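Local coordinates for penicillin-binding protein 1A (Mycobacterium tuberculosis, PDB 5CXW) that cross-links the peptide stems of peptidoglycan through this penicillin-sensitive transpeptidase domain, while the other domain of the full-length enzyme polymerises the glycan strands, at residues His280-Ala283 and Asp287-Ala290; Gly310-Leu315 and Gly354-Thr359; Gln110-Gly115 and Tyr156-Lys161; Leu104-Glu109 and Pro166-Asp171. One frame throughout, in Å; residues are numbered along the deposited sequence.

Interactions 1 and 2 are neighbours at the central antiparallel sheet, with centres about 10 Å apart. They meet through the neighbouring strands 289-296 and 303-312, and helix 343-356 takes part in or borders both. Interactions 3 and 4 form a second pair, with centres about 9 Å apart, in the helical part of the domain. Helix 100-109 supplies interaction 4, and the loop after it supplies interaction 3. Interactions 1, 2 and 4 are buried; interaction 3 reaches an exposed lysine. No direct hydrogen bond crosses any of the four. Interaction 1 adds a water bridge, interaction 2 packs leucine, threonine and alanine methyls, interaction 3 sets isoleucine against leucine and lysine, and in interaction 4 an alanine methyl meets a helix backbone.

Interaction 1: residues His280-Ala283 and Asp287-Ala290; sequences HNLA and DSAA
Leu-282 lays one methyl against the side-chain carbon of Ser-288, with Leu-282 CD1 3.8 Å from Ser-288 CB. The branch carbon Leu-282 CG is only a little farther, at 4.1 Å from the same Ser-288 CB. The methyl also comes near the backbone of the preceding residue, where Leu-282 CD1 is 4.3 Å from Asp-287 O. Leu-282 has CG beside its backbone N (chi1 -64°) and an extended second torsion, which carries CD1 toward the strand.

One water spans the polar side of the contact. It accepts a hydrogen bond from Leu-282 N at 2.9 Å and bonds to Ser-288 OG at 2.7 Å. The serine oxygen sits in the crowded position between N and C (chi1 63°).

Trp-348 of helix 343-356 touches both Leu-282 and Ser-288. The same helix holds the loop by polar groups: Lys-349 NZ meets Asn-281 O, Asp-353 OD1 meets Ala-283 N, and Asp-346 OD1 meets His-280 NE2. Next along the chain, Ala-289 makes a backbone hydrogen bond with Tyr-311 as strand 289-296 joins the sheet.

The contact thus seats the loop after helix 273-276 against the start of an edge strand. Ser-288 serves it twice, its carbon as an apolar surface and its hydroxyl as a hydrogen-bond partner of the water. No direct hydrogen bond joins the two segments, so the water makes their polar link.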
loop_
_atom_site.group_PDB
_atom_site.type_symbol
_atom_site.label_atom_id
_atom_site.label_comp_id
_atom_site.label_asym_id
_atom_site.label_seq_id
_atom_site.Cartn_x
_atom_site.Cartn_y
_atom_site.Cartn_z
ATOM N N HIS A 280 -12.336 10.178 6.327
ATOM C CA HIS A 280 -10.950 10.264 6.694
ATOM C C HIS A 280 -10.125 11.149 5.777
ATOM O O HIS A 280 -8.919 10.940 5.594
ATOM C CB HIS A 280 -10.342 8.860 6.783
ATOM C CG HIS A 280 -10.711 8.151 8.024
ATOM N ND1 HIS A 280 -11.792 7.290 8.084
ATOM C CD2 HIS A 280 -10.107 8.107 9.241
ATOM C CE1 HIS A 280 -11.860 6.791 9.315
ATOM N NE2 HIS A 280 -10.868 7.301 10.039
ATOM N N ASN A 281 -10.772 12.182 5.245
ATOM C CA ASN A 281 -10.077 13.297 4.501
ATOM C C ASN A 281 -8.969 13.835 5.418
ATOM O O ASN A 281 -9.184 13.985 6.637
ATOM C CB ASN A 281 -11.022 14.497 4.274
ATOM C CG ASN A 281 -12.419 14.136 3.762
ATOM O OD1 ASN A 281 -12.743 14.402 2.522
ATOM N ND2 ASN A 281 -13.327 13.610 4.702
ATOM N N LEU A 282 -7.824 14.179 4.825
ATOM C CA LEU A 282 -6.709 14.716 5.579
ATOM C C LEU A 282 -7.068 16.122 6.074
ATOM O O LEU A 282 -7.970 16.825 5.517
ATOM C CB LEU A 282 -5.449 14.772 4.701
ATOM C CG LEU A 282 -4.950 13.385 4.233
ATOM C CD1 LEU A 282 -3.636 13.500 3.490
ATOM C CD2 LEU A 282 -4.814 12.434 5.428
ATOM N N ALA A 283 -6.374 16.536 7.127
ATOM C CA ALA A 283 -6.639 17.822 7.733
ATOM C C ALA A 283 -6.373 19.034 6.815
ATOM O O ALA A 283 -5.531 18.990 5.928
ATOM C CB ALA A 283 -5.857 17.942 9.016
ATOM N N ASP A 287 -5.839 17.445 -0.179
ATOM C CA ASP A 287 -6.288 16.355 -1.059
ATOM C C ASP A 287 -5.431 15.103 -0.834
ATOM O O ASP A 287 -4.253 15.167 -0.470
ATOM C CB ASP A 287 -6.186 16.717 -2.558
ATOM C CG ASP A 287 -7.109 17.851 -2.980
ATOM O OD1 ASP A 287 -7.981 18.203 -2.164
ATOM O OD2 ASP A 287 -6.925 18.437 -4.103
ATOM N N SER A 288 -6.011 13.952 -1.142
ATOM C CA SER A 288 -5.273 12.713 -1.060
ATOM C C SER A 288 -5.887 11.709 -2.034
ATOM O O SER A 288 -6.935 11.964 -2.580
ATOM C CB SER A 288 -5.367 12.104 0.361
ATOM O OG SER A 288 -6.693 11.757 0.691
ATOM N N ALA A 289 -5.205 10.577 -2.211
ATOM C CA ALA A 289 -5.664 9.493 -3.051
ATOM C C ALA A 289 -5.467 8.247 -2.235
ATOM O O ALA A 289 -4.334 7.986 -1.780
ATOM C CB ALA A 289 -4.811 9.462 -4.338
ATOM N N ALA A 290 -6.501 7.442 -2.013
ATOM C CA ALA A 290 -6.423 6.344 -1.076
ATOM C C ALA A 290 -7.267 5.159 -1.456
ATOM O O ALA A 290 -8.189 5.279 -2.326
ATOM C CB ALA A 290 -6.811 6.868 0.318
HETATM O O HOH W 1 -7.787 13.934 1.904
#

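Interaction 2: residues Gly310-Leu315 and Gly354-Thr359; sequences GYTPSL and GALKGT
Leu-356 overlaps Thr-312 and Leu-315 with its two methyls. Leu-356 CD1 meets Thr-312 tip to tip, 3.8 Å from Thr-312 CG2. The other methyl rests near the base of the second side chain, with Leu-356 CD2 4.1 Å from Leu-315 CB. With CG beside the backbone N (chi1 -63°) and the second torsion extended, Leu-356 reaches from helix 343-356 toward both side chains. Next to it, Leu-315 CD2 touches the methyl Ala-355 CB at 3.6 Å. Leu-315 reaches it because its CG lies opposite the backbone N and close to the carbonyl carbon.

Residues 312-315 form a type I turn that closes the beta hairpin between strands 303-312 and 315-323 of the central sheet. Thr-312 N bonds to Leu-315 O at 2.9 Å, and the return bond is weak. Thr-312 also makes an ST turn, its OG1 accepting from Ser-314 N. The hairpin end therefore offers one threonine methyl and one leucine to helix 343-356. Met-352 of that helix also touches both Thr-312 and Leu-315.

Residues 356-359 make a type II turn. Leu-356 O is held by two donors, Thr-359 N at 2.9 Å and Thr-359 OG1 at 2.6 Å. The hydroxyl comes in the carbonyl plane on a lone pair, at a C=O...OG1 angle of 134°. Gly-358 has positive phi, which this turn needs.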
loop_
_atom_site.group_PDB
_atom_site.type_symbol
_atom_site.label_atom_id
_atom_site.label_comp_id
_atom_site.label_asym_id
_atom_site.label_seq_id
_atom_site.Cartn_x
_atom_site.Cartn_y
_atom_site.Cartn_z
ATOM N N GLY A 310 -2.638 5.207 1.075
ATOM C CA GLY A 310 -2.920 6.391 0.306
ATOM C C GLY A 310 -1.815 7.419 0.410
ATOM O O GLY A 310 -0.906 7.310 1.250
ATOM N N TYR A 311 -1.914 8.395 -0.476
ATOM C CA TYR A 311 -0.833 9.326 -0.751
ATOM C C TYR A 311 -1.243 10.730 -1.098
ATOM O O TYR A 311 -2.390 10.999 -1.470
ATOM C CB TYR A 311 0.032 8.747 -1.907
ATOM C CG TYR A 311 -0.668 8.501 -3.226
ATOM C CD1 TYR A 311 -0.839 9.492 -4.207
ATOM C CD2 TYR A 311 -1.180 7.226 -3.511
ATOM C CE1 TYR A 311 -1.465 9.193 -5.442
ATOM C CE2 TYR A 311 -1.790 6.961 -4.700
ATOM C CZ TYR A 311 -1.915 7.926 -5.675
ATOM O OH TYR A 311 -2.522 7.585 -6.873
ATOM N N THR A 312 -0.249 11.646 -0.975
ATOM C CA THR A 312 -0.200 12.892 -1.646
ATOM C C THR A 312 0.996 12.814 -2.580
ATOM O O THR A 312 1.717 11.845 -2.566
ATOM C CB THR A 312 -0.028 14.041 -0.639
ATOM O OG1 THR A 312 1.314 14.051 -0.182
ATOM C CG2 THR A 312 -0.978 13.912 0.461
ATOM N N PRO A 313 1.246 13.840 -3.389
ATOM C CA PRO A 313 2.435 13.740 -4.250
ATOM C C PRO A 313 3.771 13.646 -3.485
ATOM O O PRO A 313 4.800 13.244 -4.060
ATOM C CB PRO A 313 2.352 15.036 -5.085
ATOM C CG PRO A 313 0.879 15.368 -5.075
ATOM C CD PRO A 313 0.403 15.001 -3.725
ATOM N N SER A 314 3.769 13.993 -2.203
ATOM C CA SER A 314 4.980 14.067 -1.387
ATOM C C SER A 314 5.095 12.969 -0.313
ATOM O O SER A 314 6.103 12.902 0.347
ATOM C CB SER A 314 5.090 15.460 -0.784
ATOM O OG SER A 314 5.358 16.416 -1.821
ATOM N N LEU A 315 4.092 12.101 -0.153
ATOM C CA LEU A 315 4.145 11.054 0.844
ATOM C C LEU A 315 3.122 9.981 0.571
ATOM O O LEU A 315 1.965 10.262 0.331
ATOM C CB LEU A 315 3.988 11.583 2.275
ATOM C CG LEU A 315 4.513 10.629 3.347
ATOM C CD1 LEU A 315 6.036 10.494 3.294
ATOM C CD2 LEU A 315 4.112 11.236 4.687
ATOM N N GLY A 354 0.097 14.354 10.582
ATOM C CA GLY A 354 1.284 14.660 11.346
ATOM C C GLY A 354 2.560 14.835 10.539
ATOM O O GLY A 354 3.369 15.733 10.821
ATOM N N ALA A 355 2.786 13.927 9.584
ATOM C CA ALA A 355 3.996 13.943 8.800
ATOM C C ALA A 355 4.047 15.143 7.897
ATOM O O ALA A 355 5.139 15.669 7.650
ATOM C CB ALA A 355 4.093 12.667 7.970
ATOM N N LEU A 356 2.894 15.611 7.425
ATOM C CA LEU A 356 2.813 16.695 6.446
ATOM C C LEU A 356 2.477 18.072 7.077
ATOM O O LEU A 356 2.465 19.094 6.370
ATOM C CB LEU A 356 1.746 16.363 5.426
ATOM C CG LEU A 356 2.053 15.100 4.618
ATOM C CD1 LEU A 356 0.946 14.857 3.625
ATOM C CD2 LEU A 356 3.366 15.307 3.894
ATOM N N LYS A 357 2.237 18.078 8.387
ATOM C CA LYS A 357 1.946 19.301 9.117
ATOM C C LYS A 357 3.040 20.346 8.837
ATOM O O LYS A 357 4.216 20.057 8.884
ATOM C CB LYS A 357 1.863 19.043 10.614
ATOM C CG LYS A 357 1.366 20.263 11.361
ATOM C CD LYS A 357 1.192 19.940 12.820
ATOM C CE LYS A 357 0.548 21.111 13.484
ATOM N NZ LYS A 357 0.396 20.845 14.943
ATOM N N GLY A 358 2.602 21.554 8.501
ATOM C CA GLY A 358 3.490 22.653 8.211
ATOM C C GLY A 358 3.906 22.735 6.758
ATOM O O GLY A 358 4.659 23.643 6.406
ATOM N N THR A 359 3.454 21.816 5.898
ATOM C CA THR A 359 3.698 21.883 4.491
ATOM C C THR A 359 2.439 22.315 3.756
ATOM O O THR A 359 1.375 22.008 4.169
ATOM C CB THR A 359 4.171 20.558 3.912
ATOM O OG1 THR A 359 3.092 19.613 3.861
ATOM C CG2 THR A 359 5.356 19.960 4.781
#

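Interaction 3: residues Gln110-Gly115 and Tyr156-Lys161; sequences QGIGLG and YRLMLK
No flat group lies between Ile-112 and its partners Leu-158 and Lys-161. The aromatic ring of the segment belongs to Tyr-156, farther back on the helix. One face of that ring carries the methyl Met-159 CE, which sits 3.9 Å above the ring plane of Tyr-156, shifted toward the rim.

The contact itself is aliphatic. Ile-112 uses two branches. Its CG2 lies beside Leu-158, with Ile-112 CG2 4.1 Å from Leu-158 CD1, and the two side chains run past each other in opposite senses. Its longer arm goes to the lysine, with Ile-112 CD1 3.9 Å from Lys-161 CG. Those two chains cross at a slant. Ile-112 can do both because chi1 of -58° sets CG2 opposite the backbone N and CG1 next to it. Lys-161 bends at its second torsion (69°), and its CG does the touching, at the exposed edge of the contact.

Gly-111, just before, has positive phi and ends helix 100-109 in a Schellman motif. After this turn Ile-112 points toward helix 152-161. Gln-110 OE1 accepts from Asn-163 N, just beyond that helix.

The loop is thus packed onto the last turns of helix 152-161. Ala-107 of helix 100-109 touches both Ile-112 and Leu-158. At its other end the loop leads into strand 117-119, while Met-159 turns to helix 165-176.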
loop_
_atom_site.group_PDB
_atom_site.type_symbol
_atom_site.label_atom_id
_atom_site.label_comp_id
_atom_site.label_asym_id
_atom_site.label_seq_id
_atom_site.Cartn_x
_atom_site.Cartn_y
_atom_site.Cartn_z
ATOM N N GLN A 110 -4.344 -0.792 -21.117
ATOM C CA GLN A 110 -4.935 -1.450 -22.268
ATOM C C GLN A 110 -5.975 -0.618 -22.949
ATOM O O GLN A 110 -6.695 -1.092 -23.805
ATOM C CB GLN A 110 -5.511 -2.785 -21.866
ATOM C CG GLN A 110 -4.453 -3.761 -21.475
ATOM C CD GLN A 110 -4.971 -5.164 -21.174
ATOM O OE1 GLN A 110 -6.030 -5.639 -21.673
ATOM N NE2 GLN A 110 -4.160 -5.878 -20.400
ATOM N N GLY A 111 -6.145 0.617 -22.506
ATOM C CA GLY A 111 -7.083 1.529 -23.127
ATOM C C GLY A 111 -8.502 1.299 -22.690
ATOM O O GLY A 111 -9.451 1.555 -23.433
ATOM N N ILE A 112 -8.663 0.835 -21.448
ATOM C CA ILE A 112 -9.942 0.703 -20.784
ATOM C C ILE A 112 -9.941 1.810 -19.714
ATOM O O ILE A 112 -9.219 1.697 -18.687
ATOM C CB ILE A 112 -10.183 -0.713 -20.146
ATOM C CG1 ILE A 112 -10.072 -1.799 -21.220
ATOM C CG2 ILE A 112 -11.542 -0.793 -19.447
ATOM C CD1 ILE A 112 -9.933 -3.200 -20.676
ATOM N N GLY A 113 -10.752 2.834 -19.925
ATOM C CA GLY A 113 -10.640 4.009 -19.100
ATOM C C GLY A 113 -11.631 4.087 -17.960
ATOM O O GLY A 113 -12.472 3.172 -17.777
ATOM N N LEU A 114 -11.587 5.216 -17.244
ATOM C CA LEU A 114 -12.385 5.343 -15.999
ATOM C C LEU A 114 -13.874 5.262 -16.216
ATOM O O LEU A 114 -14.596 4.886 -15.314
ATOM C CB LEU A 114 -12.011 6.602 -15.222
ATOM C CG LEU A 114 -10.624 6.677 -14.681
ATOM C CD1 LEU A 114 -10.465 7.930 -13.848
ATOM C CD2 LEU A 114 -10.163 5.456 -13.900
ATOM N N GLY A 115 -14.340 5.588 -17.423
ATOM C CA GLY A 115 -15.745 5.540 -17.750
ATOM C C GLY A 115 -16.269 4.214 -18.278
ATOM O O GLY A 115 -17.472 4.128 -18.601
ATOM N N TYR A 156 -13.690 -8.132 -10.411
ATOM C CA TYR A 156 -13.513 -9.474 -11.021
ATOM C C TYR A 156 -13.818 -9.421 -12.509
ATOM O O TYR A 156 -13.019 -9.903 -13.331
ATOM C CB TYR A 156 -14.396 -10.506 -10.344
ATOM C CG TYR A 156 -13.668 -11.673 -9.763
ATOM C CD1 TYR A 156 -13.122 -11.593 -8.521
ATOM C CD2 TYR A 156 -13.551 -12.876 -10.446
ATOM C CE1 TYR A 156 -12.433 -12.646 -7.954
ATOM C CE2 TYR A 156 -12.929 -13.966 -9.870
ATOM C CZ TYR A 156 -12.342 -13.832 -8.636
ATOM O OH TYR A 156 -11.743 -14.931 -8.022
ATOM N N ARG A 157 -14.940 -8.819 -12.906
ATOM C CA ARG A 157 -15.262 -8.692 -14.307
ATOM C C ARG A 157 -14.223 -7.832 -15.044
ATOM O O ARG A 157 -13.924 -8.098 -16.231
ATOM C CB ARG A 157 -16.670 -8.113 -14.545
ATOM C CG ARG A 157 -17.811 -8.996 -14.122
ATOM C CD ARG A 157 -19.121 -8.452 -14.657
ATOM N NE ARG A 157 -20.235 -9.406 -14.424
ATOM C CZ ARG A 157 -20.938 -9.493 -13.275
ATOM N NH1 ARG A 157 -20.781 -8.644 -12.301
ATOM N NH2 ARG A 157 -21.873 -10.448 -13.148
ATOM N N LEU A 158 -13.743 -6.770 -14.413
ATOM C CA LEU A 158 -12.753 -5.956 -15.064
ATOM C C LEU A 158 -11.465 -6.774 -15.325
ATOM O O LEU A 158 -10.906 -6.730 -16.447
ATOM C CB LEU A 158 -12.409 -4.751 -14.248
ATOM C CG LEU A 158 -11.363 -3.831 -14.849
ATOM C CD1 LEU A 158 -11.731 -3.252 -16.211
ATOM C CD2 LEU A 158 -11.052 -2.717 -13.852
ATOM N N MET A 159 -11.024 -7.508 -14.318
ATOM C CA MET A 159 -9.842 -8.378 -14.487
ATOM C C MET A 159 -10.060 -9.373 -15.609
ATOM O O MET A 159 -9.142 -9.595 -16.413
ATOM C CB MET A 159 -9.526 -9.100 -13.179
ATOM C CG MET A 159 -8.557 -10.281 -13.334
ATOM S SD MET A 159 -8.345 -11.107 -11.789
ATOM C CE MET A 159 -9.966 -11.924 -11.677
ATOM N N LEU A 160 -11.229 -10.006 -15.687
ATOM C CA LEU A 160 -11.468 -10.977 -16.740
ATOM C C LEU A 160 -11.476 -10.367 -18.151
ATOM O O LEU A 160 -11.147 -11.064 -19.143
ATOM C CB LEU A 160 -12.713 -11.778 -16.460
ATOM C CG LEU A 160 -12.643 -12.646 -15.224
ATOM C CD1 LEU A 160 -14.042 -13.196 -14.988
ATOM C CD2 LEU A 160 -11.603 -13.729 -15.253
ATOM N N LYS A 161 -11.795 -9.096 -18.250
ATOM C CA LYS A 161 -11.800 -8.376 -19.532
ATOM C C LYS A 161 -10.379 -8.094 -20.008
ATOM O O LYS A 161 -10.139 -7.921 -21.219
ATOM C CB LYS A 161 -12.499 -7.053 -19.312
ATOM C CG LYS A 161 -12.527 -6.061 -20.470
ATOM C CD LYS A 161 -13.389 -6.510 -21.591
ATOM C CE LYS A 161 -13.539 -5.295 -22.521
ATOM N NZ LYS A 161 -14.251 -5.734 -23.727
#

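Interaction 4: residues Leu104-Glu109 and Pro166-Asp171; sequences LVAALE and PQAVAD
Ala-106 and Ala-168 touch without any hydrogen bond between their helices; the shortest polar bond here runs within 166-171, from Asp-171 N to Gln-167 O at 2.8 Å. The same two residues are also linked by side chains. Gln-167 NE2 gives a hydrogen bond to Asp-171 OD1 at 3.0 Å, with an N-H...O angle of 153°. The nitrogen comes from above the carboxylate plane, 41° out of it. This pair spans one turn of helix 165-176 and takes no part in the contact with the other helix.

Across the contact, a single methyl does most of the work. Ala-106 CB points at the other helix and sits 3.6 Å from Ala-168 O. The two methyls are also near, Ala-106 CB to Ala-168 CB being 4.3 Å. The next residue adds its backbone, with Ala-106 CB 4.4 Å from Val-169 N. Because a methyl meets a backbone here, the helices can come very near: Ala-106 CA and Val-169 CA are 5.8 Å apart. Ala-172, one turn on from Ala-168, also touches Ala-106.

The Val-169 side chain is about 12 Å from that of Ser-97, the probable acyl-ester serine, so the contact lies near that site without touching it. Helix 100-109 is flanked by three helices. Helix 165-176 covers the Ala-106 side. Helix 260-270 packs on Leu-104, Val-105 and Leu-108. Tyr-155 of helix 152-161 touches Leu-104, and Met-159 touches Val-169 of helix 165-176.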
loop_
_atom_site.group_PDB
_atom_site.type_symbol
_atom_site.label_atom_id
_atom_site.label_comp_id
_atom_site.label_asym_id
_atom_site.label_seq_id
_atom_site.Cartn_x
_atom_site.Cartn_y
_atom_site.Cartn_z
ATOM N N LEU A 104 -6.817 -1.712 -11.948
ATOM C CA LEU A 104 -7.139 -0.466 -12.654
ATOM C C LEU A 104 -5.975 0.064 -13.471
ATOM O O LEU A 104 -6.135 0.478 -14.640
ATOM C CB LEU A 104 -7.624 0.558 -11.649
ATOM C CG LEU A 104 -8.124 1.874 -12.230
ATOM C CD1 LEU A 104 -9.201 1.750 -13.273
ATOM C CD2 LEU A 104 -8.592 2.795 -11.127
ATOM N N VAL A 105 -4.767 -0.034 -12.903
ATOM C CA VAL A 105 -3.584 0.255 -13.685
ATOM C C VAL A 105 -3.566 -0.561 -14.960
ATOM O O VAL A 105 -3.363 -0.029 -16.070
ATOM C CB VAL A 105 -2.250 0.020 -12.918
ATOM C CG1 VAL A 105 -1.072 0.180 -13.822
ATOM C CG2 VAL A 105 -2.101 1.007 -11.750
ATOM N N ALA A 106 -3.722 -1.865 -14.807
ATOM C CA ALA A 106 -3.659 -2.770 -15.949
ATOM C C ALA A 106 -4.694 -2.414 -17.031
ATOM O O ALA A 106 -4.390 -2.457 -18.231
ATOM C CB ALA A 106 -3.909 -4.199 -15.520
ATOM N N ALA A 107 -5.900 -2.095 -16.578
ATOM C CA ALA A 107 -6.969 -1.749 -17.468
ATOM C C ALA A 107 -6.625 -0.499 -18.270
ATOM O O ALA A 107 -6.772 -0.424 -19.515
ATOM C CB ALA A 107 -8.245 -1.539 -16.690
ATOM N N LEU A 108 -6.223 0.545 -17.566
ATOM C CA LEU A 108 -5.922 1.810 -18.194
ATOM C C LEU A 108 -4.791 1.633 -19.210
ATOM O O LEU A 108 -4.816 2.240 -20.275
ATOM C CB LEU A 108 -5.548 2.851 -17.143
ATOM C CG LEU A 108 -6.719 3.333 -16.296
ATOM C CD1 LEU A 108 -6.210 3.911 -14.986
ATOM C CD2 LEU A 108 -7.461 4.394 -17.002
ATOM N N GLU A 109 -3.826 0.771 -18.898
ATOM C CA GLU A 109 -2.704 0.512 -19.803
ATOM C C GLU A 109 -3.180 -0.152 -21.137
ATOM O O GLU A 109 -2.457 -0.132 -22.170
ATOM C CB GLU A 109 -1.671 -0.306 -19.076
ATOM C CG GLU A 109 -0.866 0.531 -18.099
ATOM C CD GLU A 109 0.209 -0.226 -17.377
ATOM O OE1 GLU A 109 0.185 -1.455 -17.430
ATOM O OE2 GLU A 109 1.075 0.429 -16.749
ATOM N N PRO A 166 -5.653 -12.400 -14.803
ATOM C CA PRO A 166 -4.983 -12.133 -13.535
ATOM C C PRO A 166 -3.477 -11.884 -13.702
ATOM O O PRO A 166 -2.882 -11.108 -12.935
ATOM C CB PRO A 166 -5.277 -13.380 -12.684
ATOM C CG PRO A 166 -5.709 -14.400 -13.668
ATOM C CD PRO A 166 -6.374 -13.676 -14.814
ATOM N N GLN A 167 -2.860 -12.451 -14.750
ATOM C CA GLN A 167 -1.460 -12.157 -15.018
ATOM C C GLN A 167 -1.240 -10.679 -15.312
ATOM O O GLN A 167 -0.208 -10.088 -14.937
ATOM C CB GLN A 167 -0.920 -12.969 -16.194
ATOM C CG GLN A 167 0.587 -12.842 -16.429
ATOM C CD GLN A 167 1.398 -13.422 -15.288
ATOM O OE1 GLN A 167 1.374 -14.643 -15.019
ATOM N NE2 GLN A 167 2.080 -12.554 -14.558
ATOM N N ALA A 168 -2.203 -10.036 -15.948
ATOM C CA ALA A 168 -2.034 -8.584 -16.249
ATOM C C ALA A 168 -2.116 -7.763 -14.991
ATOM O O ALA A 168 -1.444 -6.730 -14.913
ATOM C CB ALA A 168 -3.077 -8.084 -17.206
ATOM N N VAL A 169 -2.891 -8.226 -14.003
ATOM C CA VAL A 169 -2.935 -7.544 -12.698
ATOM C C VAL A 169 -1.593 -7.694 -11.973
ATOM O O VAL A 169 -1.012 -6.703 -11.459
ATOM C CB VAL A 169 -4.086 -8.087 -11.790
ATOM C CG1 VAL A 169 -4.109 -7.375 -10.459
ATOM C CG2 VAL A 169 -5.428 -8.012 -12.488
ATOM N N ALA A 170 -1.043 -8.904 -12.023
ATOM C CA ALA A 170 0.268 -9.162 -11.431
ATOM C C ALA A 170 1.353 -8.335 -12.109
ATOM O O ALA A 170 2.234 -7.792 -11.430
ATOM C CB ALA A 170 0.652 -10.623 -11.559
ATOM N N ASP A 171 1.325 -8.281 -13.428
ATOM C CA ASP A 171 2.299 -7.485 -14.180
ATOM C C ASP A 171 2.265 -6.022 -13.752
ATOM O O ASP A 171 3.304 -5.407 -13.524
ATOM C CB ASP A 171 2.065 -7.599 -15.693
ATOM C CG ASP A 171 2.387 -8.976 -16.250
ATOM O OD1 ASP A 171 2.952 -9.883 -15.542
ATOM O OD2 ASP A 171 2.074 -9.213 -17.447
#